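Local structure of phosphate-binding protein (Xanthomonas axonopodis pv. citri, 5UB3) at residues A244-R247 and F248-T252; K22-L25 and D26-V29; R227-V230 and V231-A235. The protein probably acts as a periplasmic receptor of the phosphonate-binding type, found here with a chloride ion, and forms a bipartite pair with a diguanylate cyclase. One frame throughout, in Å; residues are numbered along the deposited sequence.

Contact 1. Residues A244-R247 and F248-T252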
ATOM      1  N   ALA A 244      10.769 -14.956 -10.153  1.00 27.97           N
ATOM      2  CA  ALA A 244       9.749 -14.920  -9.078  1.00 26.29           C
ATOM      3  C   ALA A 244       9.712 -13.547  -8.396  1.00 24.08           C
ATOM      4  O   ALA A 244       8.647 -13.028  -8.105  1.00 23.83           O
ATOM      5  CB  ALA A 244      10.026 -16.013  -8.044  1.00 27.92           C
ATOM      6  N   LEU A 245      10.874 -12.942  -8.182  1.00 22.68           N
ATOM      7  CA  LEU A 245      10.882 -11.664  -7.495  1.00 24.31           C
ATOM      8  C   LEU A 245      10.390 -10.545  -8.399  1.00 24.66           C
ATOM      9  O   LEU A 245       9.749  -9.592  -7.922  1.00 21.93           O
ATOM     10  CB  LEU A 245      12.241 -11.368  -6.928  1.00 23.49           C
ATOM     11  CG  LEU A 245      12.514 -12.208  -5.697  1.00 23.06           C
ATOM     12  CD1 LEU A 245      14.009 -12.126  -5.353  1.00 23.87           C
ATOM     13  CD2 LEU A 245      11.626 -11.758  -4.538  1.00 24.48           C
ATOM     14  N   LYS A 246      10.631 -10.684  -9.700  1.00 26.95           N
ATOM     15  CA  LYS A 246      10.167  -9.686 -10.684  1.00 30.25           C
ATOM     16  C   LYS A 246       8.645  -9.639 -10.653  1.00 30.54           C
ATOM     17  O   LYS A 246       8.016  -8.561 -10.555  1.00 25.87           O
ATOM     18  CB  LYS A 246      10.751 -10.020 -12.081  1.00 34.92           C
ATOM     19  CG  LYS A 246      10.189  -9.253 -13.292  1.00 42.82           C
ATOM     20  CD  LYS A 246      10.126  -7.735 -13.101  1.00 48.64           C
ATOM     21  CE  LYS A 246      11.503  -7.062 -13.193  1.00 56.40           C
ATOM     22  NZ  LYS A 246      12.007  -6.898 -14.579  1.00 61.25           N
ATOM     23  N   ARG A 247       8.069 -10.837 -10.633  1.00 28.62           N
ATOM     24  CA  ARG A 247       6.617 -11.014 -10.588  1.00 29.09           C
ATOM     25  C   ARG A 247       6.008 -10.510  -9.249  1.00 25.25           C
ATOM     26  O   ARG A 247       4.851 -10.063  -9.177  1.00 19.47           O
ATOM     27  CB  ARG A 247       6.323 -12.517 -10.731  1.00 33.90           C
ATOM     28  CG  ARG A 247       6.755 -13.184 -12.060  1.00 37.88           C
ATOM     29  CD  ARG A 247       5.807 -13.065 -13.244  1.00 42.76           C
ATOM     30  NE  ARG A 247       4.480 -12.553 -12.924  1.00 47.82           N
ATOM     31  CZ  ARG A 247       3.549 -12.233 -13.829  1.00 53.71           C
ATOM     32  NH1 ARG A 247       2.376 -11.753 -13.419  1.00 48.82           N
ATOM     33  NH2 ARG A 247       3.764 -12.415 -15.130  1.00 53.21           N
ATOM     34  N   PHE A 248       6.817 -10.618  -8.187  1.00 21.01           N
ATOM     35  CA  PHE A 248       6.438 -10.232  -6.851  1.00 20.27           C
ATOM     36  C   PHE A 248       6.593  -8.708  -6.686  1.00 19.45           C
ATOM     37  O   PHE A 248       7.382  -8.254  -5.883  1.00 21.17           O
ATOM     38  CB  PHE A 248       7.296 -11.029  -5.856  1.00 21.27           C
ATOM     39  CG  PHE A 248       6.772 -11.083  -4.452  1.00 20.44           C
ATOM     40  CD1 PHE A 248       5.638 -11.779  -4.155  1.00 21.64           C
ATOM     41  CD2 PHE A 248       7.473 -10.518  -3.410  1.00 20.00           C
ATOM     42  CE1 PHE A 248       5.205 -11.901  -2.846  1.00 21.30           C
ATOM     43  CE2 PHE A 248       7.055 -10.636  -2.094  1.00 17.59           C
ATOM     44  CZ  PHE A 248       5.894 -11.290  -1.821  1.00 18.76           C
ATOM     45  N   PHE A 249       5.794  -7.945  -7.420  1.00 22.64           N
ATOM     46  CA  PHE A 249       5.746  -6.461  -7.339  1.00 25.25           C
ATOM     47  C   PHE A 249       7.103  -5.850  -7.580  1.00 24.96           C
ATOM     48  O   PHE A 249       7.453  -4.801  -7.005  1.00 20.34           O
ATOM     49  CB  PHE A 249       5.219  -6.081  -5.977  1.00 28.81           C
ATOM     50  CG  PHE A 249       4.080  -6.947  -5.558  1.00 33.60           C
ATOM     51  CD1 PHE A 249       2.914  -6.943  -6.306  1.00 37.48           C
ATOM     52  CD2 PHE A 249       4.206  -7.856  -4.510  1.00 33.77           C
ATOM     53  CE1 PHE A 249       1.865  -7.791  -5.987  1.00 41.37           C
ATOM     54  CE2 PHE A 249       3.155  -8.683  -4.161  1.00 37.54           C
ATOM     55  CZ  PHE A 249       1.972  -8.647  -4.896  1.00 40.12           C
ATOM     56  N   ASP A 250       7.860  -6.541  -8.423  1.00 21.05           N
ATOM     57  CA  ASP A 250       9.227  -6.153  -8.785  1.00 22.16           C
ATOM     58  C   ASP A 250      10.057  -5.968  -7.564  1.00 20.59           C
ATOM     59  O   ASP A 250      10.670  -4.936  -7.349  1.00 22.19           O
ATOM     60  CB  ASP A 250       9.210  -4.925  -9.673  1.00 22.94           C
ATOM     61  CG  ASP A 250      10.571  -4.639 -10.309  1.00 24.62           C
ATOM     62  OD1 ASP A 250      11.395  -5.522 -10.510  1.00 25.27           O
ATOM     63  OD2 ASP A 250      10.830  -3.489 -10.561  1.00 28.35           O
ATOM     64  N   THR A 251      10.057  -6.971  -6.711  1.00 19.66           N
ATOM     65  CA  THR A 251      10.849  -6.864  -5.468  1.00 19.25           C
ATOM     66  C   THR A 251      12.334  -6.977  -5.808  1.00 19.15           C
ATOM     67  O   THR A 251      12.745  -7.875  -6.499  1.00 19.48           O
ATOM     68  CB  THR A 251      10.415  -7.905  -4.438  1.00 20.65           C
ATOM     69  OG1 THR A 251       9.036  -7.632  -4.075  1.00 18.22           O
ATOM     70  CG2 THR A 251      11.331  -7.881  -3.222  1.00 19.62           C
ATOM     71  N   THR A 252      13.097  -6.001  -5.394  1.00 19.20           N
ATOM     72  CA  THR A 252      14.510  -5.893  -5.754  1.00 22.21           C
ATOM     73  C   THR A 252      15.359  -6.042  -4.511  1.00 23.02           C
ATOM     74  O   THR A 252      16.595  -6.037  -4.584  1.00 28.49           O
ATOM     75  CB  THR A 252      14.818  -4.541  -6.399  1.00 22.23           C
ATOM     76  OG1 THR A 252      14.243  -3.489  -5.610  1.00 21.60           O
ATOM     77  CG2 THR A 252      14.262  -4.457  -7.822  1.00 21.75           C
TER

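Contact 2. Residues K22-L25 and D26-V29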
ATOM      1  N   LYS A  22       2.332 -16.464  -6.735  0.50 21.53           N
ATOM      2  CA  LYS A  22       2.575 -17.910  -6.819  0.50 23.15           C
ATOM      3  C   LYS A  22       4.017 -18.243  -7.116  0.50 23.69           C
ATOM      4  O   LYS A  22       4.587 -19.126  -6.465  0.50 24.11           O
ATOM      5  CB  LYS A  22       1.662 -18.595  -7.843  0.50 24.56           C
ATOM      6  CG  LYS A  22       1.923 -20.102  -7.976  0.50 25.29           C
ATOM      7  CD  LYS A  22       1.650 -20.808  -6.649  0.50 24.75           C
ATOM      8  CE  LYS A  22       1.287 -22.293  -6.758  0.50 25.02           C
ATOM      9  NZ  LYS A  22       0.863 -22.805  -5.417  0.50 23.38           N
ATOM     10  N   PRO A  23       4.635 -17.550  -8.090  1.00 23.86           N
ATOM     11  CA  PRO A  23       6.053 -17.872  -8.345  1.00 22.63           C
ATOM     12  C   PRO A  23       6.975 -17.802  -7.116  1.00 24.81           C
ATOM     13  O   PRO A  23       7.764 -18.726  -6.888  1.00 22.12           O
ATOM     14  CB  PRO A  23       6.464 -16.851  -9.391  1.00 21.94           C
ATOM     15  CG  PRO A  23       5.195 -16.500 -10.095  1.00 23.31           C
ATOM     16  CD  PRO A  23       4.160 -16.479  -9.008  1.00 24.81           C
ATOM     17  N   LEU A  24       6.866 -16.745  -6.295  1.00 23.26           N
ATOM     18  CA  LEU A  24       7.755 -16.664  -5.125  1.00 22.14           C
ATOM     19  C   LEU A  24       7.366 -17.693  -4.063  1.00 21.30           C
ATOM     20  O   LEU A  24       8.261 -18.259  -3.396  1.00 21.13           O
ATOM     21  CB  LEU A  24       7.785 -15.249  -4.547  1.00 22.07           C
ATOM     22  CG  LEU A  24       8.704 -15.054  -3.350  1.00 23.15           C
ATOM     23  CD1 LEU A  24      10.148 -15.331  -3.780  1.00 24.34           C
ATOM     24  CD2 LEU A  24       8.556 -13.661  -2.726  1.00 21.99           C
ATOM     25  N   LEU A  25       6.065 -17.951  -3.916  1.00 19.49           N
ATOM     26  CA  LEU A  25       5.584 -18.991  -3.000  1.00 20.79           C
ATOM     27  C   LEU A  25       6.163 -20.324  -3.414  1.00 21.49           C
ATOM     28  O   LEU A  25       6.646 -21.043  -2.577  1.00 20.38           O
ATOM     29  CB  LEU A  25       4.077 -19.069  -2.982  1.00 21.09           C
ATOM     30  CG  LEU A  25       3.448 -20.043  -2.015  1.00 23.29           C
ATOM     31  CD1 LEU A  25       3.615 -19.606  -0.556  1.00 22.26           C
ATOM     32  CD2 LEU A  25       1.991 -20.274  -2.389  1.00 25.62           C
ATOM     33  N   ASP A  26       6.161 -20.618  -4.713  1.00 21.69           N
ATOM     34  CA  ASP A  26       6.790 -21.858  -5.252  1.00 23.27           C
ATOM     35  C   ASP A  26       8.283 -21.931  -5.037  1.00 22.87           C
ATOM     36  O   ASP A  26       8.795 -22.998  -4.814  1.00 24.81           O
ATOM     37  CB  ASP A  26       6.465 -22.073  -6.709  1.00 22.93           C
ATOM     38  CG  ASP A  26       4.990 -22.396  -6.922  1.00 25.26           C
ATOM     39  OD1 ASP A  26       4.266 -22.585  -5.938  1.00 30.43           O
ATOM     40  OD2 ASP A  26       4.543 -22.455  -8.050  1.00 28.44           O
ATOM     41  N   TYR A  27       8.946 -20.801  -5.033  1.00 24.45           N
ATOM     42  CA  TYR A  27      10.354 -20.728  -4.637  1.00 25.49           C
ATOM     43  C   TYR A  27      10.535 -20.941  -3.112  1.00 25.88           C
ATOM     44  O   TYR A  27      11.429 -21.702  -2.664  1.00 26.70           O
ATOM     45  CB  TYR A  27      10.929 -19.394  -5.105  1.00 26.21           C
ATOM     46  CG  TYR A  27      12.325 -19.193  -4.653  1.00 26.95           C
ATOM     47  CD1 TYR A  27      12.578 -18.615  -3.411  1.00 28.27           C
ATOM     48  CD2 TYR A  27      13.406 -19.608  -5.439  1.00 26.86           C
ATOM     49  CE1 TYR A  27      13.869 -18.445  -2.955  1.00 29.27           C
ATOM     50  CE2 TYR A  27      14.705 -19.418  -4.996  1.00 26.74           C
ATOM     51  CZ  TYR A  27      14.925 -18.835  -3.756  1.00 26.34           C
ATOM     52  OH  TYR A  27      16.172 -18.619  -3.239  1.00 29.18           O
ATOM     53  N   VAL A  28       9.674 -20.320  -2.310  1.00 21.53           N
ATOM     54  CA  VAL A  28       9.845 -20.348  -0.841  1.00 22.24           C
ATOM     55  C   VAL A  28       9.573 -21.748  -0.224  1.00 22.86           C
ATOM     56  O   VAL A  28      10.350 -22.261   0.592  1.00 22.33           O
ATOM     57  CB  VAL A  28       8.936 -19.269  -0.209  1.00 19.44           C
ATOM     58  CG1 VAL A  28       8.715 -19.452   1.265  1.00 17.83           C
ATOM     59  CG2 VAL A  28       9.546 -17.896  -0.514  1.00 20.75           C
ATOM     60  N   VAL A  29       8.469 -22.344  -0.641  1.00 20.88           N
ATOM     61  CA  VAL A  29       7.907 -23.556   0.004  1.00 21.47           C
ATOM     62  C   VAL A  29       8.907 -24.691   0.113  1.00 20.43           C
ATOM     63  O   VAL A  29       9.183 -25.174   1.240  1.00 19.68           O
ATOM     64  CB  VAL A  29       6.543 -23.958  -0.618  1.00 22.54           C
ATOM     65  CG1 VAL A  29       6.060 -25.392  -0.236  1.00 22.61           C
ATOM     66  CG2 VAL A  29       5.476 -22.970  -0.193  1.00 22.94           C
TER

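Contact 3. Residues R227-V230 and V231-A235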
ATOM      1  N   ARG A 227      12.832 -18.917   9.535  1.00 22.76           N
ATOM      2  CA  ARG A 227      13.309 -19.546   8.322  1.00 21.12           C
ATOM      3  C   ARG A 227      12.766 -18.786   7.118  1.00 19.86           C
ATOM      4  O   ARG A 227      13.472 -18.598   6.147  1.00 17.99           O
ATOM      5  CB  ARG A 227      12.819 -21.000   8.284  1.00 22.49           C
ATOM      6  CG  ARG A 227      13.161 -21.745   7.015  1.00 22.91           C
ATOM      7  CD  ARG A 227      14.681 -21.961   6.866  1.00 23.96           C
ATOM      8  NE  ARG A 227      14.969 -22.437   5.507  1.00 24.13           N
ATOM      9  CZ  ARG A 227      16.143 -22.321   4.866  1.00 26.95           C
ATOM     10  NH1 ARG A 227      17.198 -21.723   5.448  1.00 26.74           N
ATOM     11  NH2 ARG A 227      16.257 -22.794   3.622  1.00 25.48           N
ATOM     12  N   LEU A 228      11.504 -18.367   7.189  1.00 17.96           N
ATOM     13  CA  LEU A 228      10.960 -17.499   6.129  1.00 18.26           C
ATOM     14  C   LEU A 228      11.852 -16.277   5.868  1.00 17.93           C
ATOM     15  O   LEU A 228      12.140 -15.957   4.712  1.00 18.44           O
ATOM     16  CB  LEU A 228       9.561 -16.992   6.453  1.00 16.81           C
ATOM     17  CG  LEU A 228       8.816 -16.225   5.353  1.00 16.85           C
ATOM     18  CD1 LEU A 228       8.734 -16.951   4.002  1.00 16.71           C
ATOM     19  CD2 LEU A 228       7.414 -15.936   5.862  1.00 17.95           C
ATOM     20  N   ARG A 229      12.239 -15.618   6.954  1.00 18.76           N
ATOM     21  CA  ARG A 229      13.082 -14.441   6.923  1.00 19.28           C
ATOM     22  C   ARG A 229      14.385 -14.806   6.230  1.00 20.40           C
ATOM     23  O   ARG A 229      14.820 -14.129   5.331  1.00 18.52           O
ATOM     24  CB  ARG A 229      13.349 -13.917   8.341  1.00 19.89           C
ATOM     25  CG  ARG A 229      13.993 -12.544   8.263  1.00 23.40           C
ATOM     26  CD  ARG A 229      14.347 -11.877   9.559  1.00 27.13           C
ATOM     27  NE  ARG A 229      13.167 -11.539  10.341  1.00 30.47           N
ATOM     28  CZ  ARG A 229      12.672 -12.297  11.309  1.00 31.86           C
ATOM     29  NH1 ARG A 229      13.229 -13.474  11.574  1.00 34.03           N
ATOM     30  NH2 ARG A 229      11.628 -11.874  12.035  1.00 31.96           N
ATOM     31  N   VAL A 230      14.990 -15.908   6.656  1.00 21.26           N
ATOM     32  CA  VAL A 230      16.255 -16.334   6.055  1.00 23.24           C
ATOM     33  C   VAL A 230      16.011 -16.587   4.588  1.00 23.00           C
ATOM     34  O   VAL A 230      16.790 -16.067   3.717  1.00 22.85           O
ATOM     35  CB  VAL A 230      16.860 -17.533   6.805  1.00 24.97           C
ATOM     36  CG1 VAL A 230      18.075 -18.081   6.063  1.00 27.86           C
ATOM     37  CG2 VAL A 230      17.274 -17.111   8.214  1.00 24.97           C
ATOM     38  N   VAL A 231      14.925 -17.279   4.261  1.00 18.95           N
ATOM     39  CA  VAL A 231      14.753 -17.643   2.848  1.00 20.88           C
ATOM     40  C   VAL A 231      14.574 -16.385   1.954  1.00 22.21           C
ATOM     41  O   VAL A 231      15.132 -16.280   0.865  1.00 24.58           O
ATOM     42  CB  VAL A 231      13.566 -18.600   2.677  1.00 20.06           C
ATOM     43  CG1 VAL A 231      13.202 -18.752   1.228  1.00 20.02           C
ATOM     44  CG2 VAL A 231      13.885 -19.948   3.289  1.00 23.12           C
ATOM     45  N   LEU A 232      13.765 -15.439   2.412  1.00 20.55           N
ATOM     46  CA  LEU A 232      13.542 -14.230   1.635  1.00 19.98           C
ATOM     47  C   LEU A 232      14.830 -13.400   1.492  1.00 21.09           C
ATOM     48  O   LEU A 232      15.185 -12.964   0.389  1.00 19.77           O
ATOM     49  CB  LEU A 232      12.416 -13.404   2.294  1.00 18.88           C
ATOM     50  CG  LEU A 232      11.088 -14.103   2.049  1.00 18.62           C
ATOM     51  CD1 LEU A 232       9.993 -13.386   2.807  1.00 21.01           C
ATOM     52  CD2 LEU A 232      10.745 -14.262   0.567  1.00 19.14           C
ATOM     53  N   LEU A 233      15.549 -13.276   2.584  1.00 21.77           N
ATOM     54  CA  LEU A 233      16.807 -12.589   2.563  1.00 24.96           C
ATOM     55  C   LEU A 233      17.761 -13.200   1.549  1.00 26.44           C
ATOM     56  O   LEU A 233      18.453 -12.475   0.854  1.00 28.99           O
ATOM     57  CB  LEU A 233      17.423 -12.592   3.932  1.00 25.37           C
ATOM     58  CG  LEU A 233      16.976 -11.519   4.894  1.00 25.53           C
ATOM     59  CD1 LEU A 233      17.541 -11.860   6.256  1.00 26.80           C
ATOM     60  CD2 LEU A 233      17.459 -10.112   4.440  1.00 28.20           C
ATOM     61  N   GLN A 234      17.773 -14.522   1.427  1.00 23.62           N
ATOM     62  CA  GLN A 234      18.643 -15.177   0.471  1.00 27.54           C
ATOM     63  C   GLN A 234      18.124 -15.076  -0.953  1.00 27.52           C
ATOM     64  O   GLN A 234      18.868 -15.266  -1.847  1.00 28.30           O
ATOM     65  CB  GLN A 234      18.862 -16.656   0.876  1.00 31.45           C
ATOM     66  CG  GLN A 234      19.949 -16.788   1.939  1.00 35.47           C
ATOM     67  CD  GLN A 234      19.955 -18.116   2.717  1.00 40.03           C
ATOM     68  OE1 GLN A 234      19.327 -19.104   2.330  1.00 47.28           O
ATOM     69  NE2 GLN A 234      20.684 -18.136   3.832  1.00 39.83           N
ATOM     70  N   ALA A 235      16.827 -14.852  -1.144  1.00 26.97           N
ATOM     71  CA  ALA A 235      16.215 -14.816  -2.443  1.00 27.87           C
ATOM     72  C   ALA A 235      16.759 -13.701  -3.285  1.00 28.80           C
ATOM     73  O   ALA A 235      16.997 -13.890  -4.456  1.00 26.89           O
ATOM     74  CB  ALA A 235      14.708 -14.642  -2.317  1.00 26.42           C
TER

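Contact 1. Residues A244-R247 and F248-T252
Leu-245 and Thr-251 form the tight side of this helix end: the CD2 methyl of Leu-245 lies 4.0 Å from CB of Thr-251, the two side chains meeting at a slant. Behind them the carbonyl of Leu-245 does double duty. Its O accepts the backbone N of Thr-251 at 2.9 Å, the donor standing above the carbonyl plane, and takes a weak second bond from Phe-248 N, which is shared with Ala-244 O. One residue on, Asp-250 N bonds to Lys-246 O at 2.9 Å. The hydroxyl of Thr-251 is set beside its own backbone N (chi1 -63°), from where OG1 meets the O of Phe-248 almost head-on in a short 2.5 Å bond. The ring of Phe-248 leads off the helix end toward Leu-21, Leu-24 and Trp-62, and CE2 of Phe-249 lies 3.9 Å above one face of that ring, near its rim.

The solvent side is looser. Lys-246 and Asp-250 run alongside each other in the same direction, and the lysine chain curls at three successive bonds, bringing its CE within 3.1 Å of OD1 of Asp-250. NZ, however, stays 4.3 Å from that same OD1, beyond a salt bridge, so any attraction is probably diffuse. Arg-247 NH1 makes a long, weak ion pair with Glu-19.

A weak Phe-249 N to Arg-247 O bond closes an inverse gamma turn centred on Phe-248; with positive phi at Phe-249 and Asp-250, it swings the chain out of helix 242-247 into strand 251-255, antiparallel to strand 79-87.

Contact 2. Residues K22-L25 and D26-V29
Lys-22 carries its CG trans to the main-chain N (chi1 178°) and then bends at chi2 (62°), while Asp-26 keeps its CG beside its own N (chi1 -68°); the lysine chain is thereby laid across the carboxylate. Its methylenes touch first, CD lying 3.2 Å and CE 3.1 Å from OD1 of Asp-26. In this conformer NZ makes a salt bridge to that oxygen at 3.4 Å. Lys-22 has a second conformer, so the bridge probably describes one of its two positions.

The buried face is apolar. Leu-24 reaches two residues of the next turn: its CD1 is 4.1 Å from CD1 of the Tyr-27 ring, and its CG is equally far from CG2 of Val-28. A step round, CD1 of Leu-25 rests 3.9 Å from CG2 of Val-29. Beyond the leucine, the hydroxyl of Tyr-27 is hydrogen-bonded to Asp-238, and its ring makes a cation-pi contact with Arg-31.

Four bonds from N to the O four residues back carry the helix through this stretch, the one from Val-28 N to Leu-24 O measuring 2.7 Å. The helix is kinked at Pro-23 and Leu-24, whose N atoms lack a bond to the preceding turn; the proline N has no hydrogen to donate. With its apolar side on Leu-5 and Leu-7 of strand 4-8, helix 14-28 is the crossover of a beta-alpha-beta unit, linking parallel strands 4-8 and 39-42.

Contact 3. Residues R227-V230 and V231-A235
Arg-227 reaches forward one turn to lie across Val-231, and its path explains the contact. From CB the chain runs to CG, placed trans to the backbone N (chi1 176°) and 4.2 Å from CG2 of Val-231. The bend at chi2 (67°) holds CD against the same methyl, and NE then comes in to 3.5 Å from CG2. At the tip, CG2 of Val-231 sits 3.3 Å above one face of the guanidinium plane, displaced toward its rim, with CZ and NH2 also touching it. Its nitrogens have other partners: NE makes a salt bridge to Glu-34 and NH2 a hydrogen bond to the O of Arg-31, which should fix the rotation of the group.

Leu-228 and Leu-232 lie side by side on the buried face, their CD1 atoms 4.0 Å apart. Arg-229 and Leu-233 run alongside in the same way, CG of the arginine being 4.1 Å from CD1 of the leucine; farther out, NE of Arg-229 donates a hydrogen bond to Leu-82 O and NH2 makes a salt bridge to Glu-225. On the outer surface, NE2 of Gln-234 approaches CG1 of Val-230 to 3.4 Å, an amide against a methyl. The N atoms of Val-231 to Gln-234 each bond to the O four residues back, Val-231 N to Arg-227 O at 2.7 Å. Near the end, Ala-235 N bonds to Leu-232 O, three residues back, alongside a weak bond to Val-231 O.

Helix 222-235 thus sets Leu-228 and Leu-232 against Leu-82 of strand 79-87, Trp-62 of strand 62-66 and Val-28 of helix 14-28.

All three contacts are local and partly buried: Leu-24, Leu-228, Leu-232 and Leu-245 lie inside, while Asp-26, Lys-246 and Gln-234 are exposed. Leu-24 joins them, its CD2 lying 3.4 Å from CD2 of Phe-248 in contact 1 and 4.0 Å from CD2 of Leu-232 in contact 3. Contacts 2 and 3 lie within longer helices, the first kinked at Pro-23 and Leu-24; contact 1 ends a short helix, and backbone bonds dominate it. Contacts 1 and 3 touch through CD1 of Leu-245 and the O of Ala-235. Charge differs too: the Lys-22 to Asp-26 bridge lies within contact 2, Lys-246 and Asp-250 of contact 1 stay beyond salt-bridge distance, and the arginines of contact 3 bind outside it.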